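Local structure of fumarylacetoacetate hydrolase (Burkholderia xenovorans, 5TI1) at residues N187-A190 / S191-V194. The protein probably hydrolyses fumarylacetoacetate to fumarate and acetoacetate, the last step of phenylalanine and tyrosine breakdown, using a bound divalent metal ion. Residues are numbered along the deposited sequence; the frame is centred on the assembly and turned at random.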
# COMPACT_ATOMS: atom_id res chain seq x y z
N ASN B 187 -1.99 -2.59 -7.01
CA ASN B 187 -1.32 -2.23 -5.76
C ASN B 187 -0.64 -3.46 -5.17
O ASN B 187 -1.25 -4.53 -5.06
CB ASN B 187 -2.29 -1.68 -4.72
CG ASN B 187 -3.05 -0.48 -5.20
OD1 ASN B 187 -4.25 -0.55 -5.38
ND2 ASN B 187 -2.35 0.62 -5.42
N GLY B 188 0.64 -3.32 -4.80
CA GLY B 188 1.33 -4.32 -4.04
C GLY B 188 1.33 -3.97 -2.56
O GLY B 188 0.81 -2.94 -2.13
N ARG B 189 1.94 -4.85 -1.77
CA ARG B 189 1.99 -4.69 -0.33
C ARG B 189 3.33 -4.06 0.07
O ARG B 189 4.38 -4.70 0.00
CB ARG B 189 1.79 -6.05 0.35
CG ARG B 189 1.75 -5.97 1.86
CD ARG B 189 0.40 -5.43 2.38
NE ARG B 189 0.46 -5.41 3.84
CZ ARG B 189 -0.42 -4.86 4.67
NH1 ARG B 189 -1.51 -4.23 4.21
NH2 ARG B 189 -0.19 -4.96 5.98
N ALA B 190 3.27 -2.81 0.51
CA ALA B 190 4.50 -2.11 0.89
C ALA B 190 5.17 -2.72 2.11
O ALA B 190 6.40 -2.74 2.20
CB ALA B 190 4.21 -0.62 1.13
N SER B 191 4.38 -3.24 3.06
CA SER B 191 4.95 -3.70 4.33
C SER B 191 5.92 -4.86 4.14
O SER B 191 6.85 -5.01 4.93
CB SER B 191 3.85 -4.11 5.30
OG SER B 191 3.25 -5.32 4.89
N SER B 192 5.71 -5.71 3.13
CA SER B 192 6.56 -6.88 2.94
C SER B 192 7.67 -6.65 1.92
O SER B 192 8.28 -7.62 1.46
CB SER B 192 5.71 -8.08 2.51
OG SER B 192 4.78 -7.68 1.50
N VAL B 193 7.96 -5.41 1.55
CA VAL B 193 9.17 -5.17 0.76
C VAL B 193 10.35 -5.17 1.72
O VAL B 193 10.39 -4.38 2.66
CB VAL B 193 9.10 -3.86 -0.03
CG1 VAL B 193 10.39 -3.67 -0.84
CG2 VAL B 193 7.87 -3.84 -0.92
N VAL B 194 11.32 -6.07 1.48
CA VAL B 194 12.47 -6.25 2.36
C VAL B 194 13.74 -6.09 1.54
O VAL B 194 13.76 -6.29 0.33
CB VAL B 194 12.45 -7.63 3.06
CG1 VAL B 194 11.17 -7.78 3.86
CG2 VAL B 194 12.56 -8.73 2.02
O HOH W 1 8.74 -2.22 3.33
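Val193 N donates back to Ala190 O (3.2 Å, N-H...O angle 168°), closing a type I beta turn with Ser191 and Ser192 at its corners. The turn lies in the short link that joins the end of strand 185-188 to the start of strand 193-195, the outermost strands of the seven-stranded mixed sheet within this chain. Arg189, just before the turn, runs alongside it. With CG anti to the backbone N (chi1 -177°) and a bend at chi2, its chain runs past both serines. Its NE then donates to Ser191 OG (3.0 Å) in a rather bent bond, the hydroxyl tilted 30° from the guanidinium plane. Beside this bond, Arg189 CG packs against the other hydroxyl, Ser192 OG, at 3.5 Å. Val193 CG2 rests against Ala190 O (3.6 Å).

The second shell comes partly from the second subunit. There Asp371 forms a salt bridge with Arg189 NH2, the backbone O of Asn366 accepts from the same nitrogen, and the Asn366 side chain bonds Ser191 OG, so the Arg189-Ser191 pair is part of the dimer interface. Within the chain, Ser192 OG bonds Thr281 O, while the backbones of Ser192 and Val194 pair with Thr284, a ligand of the sodium ion that lies about 6 Å from the Ser192 side chain. The turn thus leads directly into a strand flanking the metal region. Ala190 O, already used by the turn, also takes a hydrogen bond from a water at 2.7 Å, and the same water donates to Val193 O at 2.8 Å.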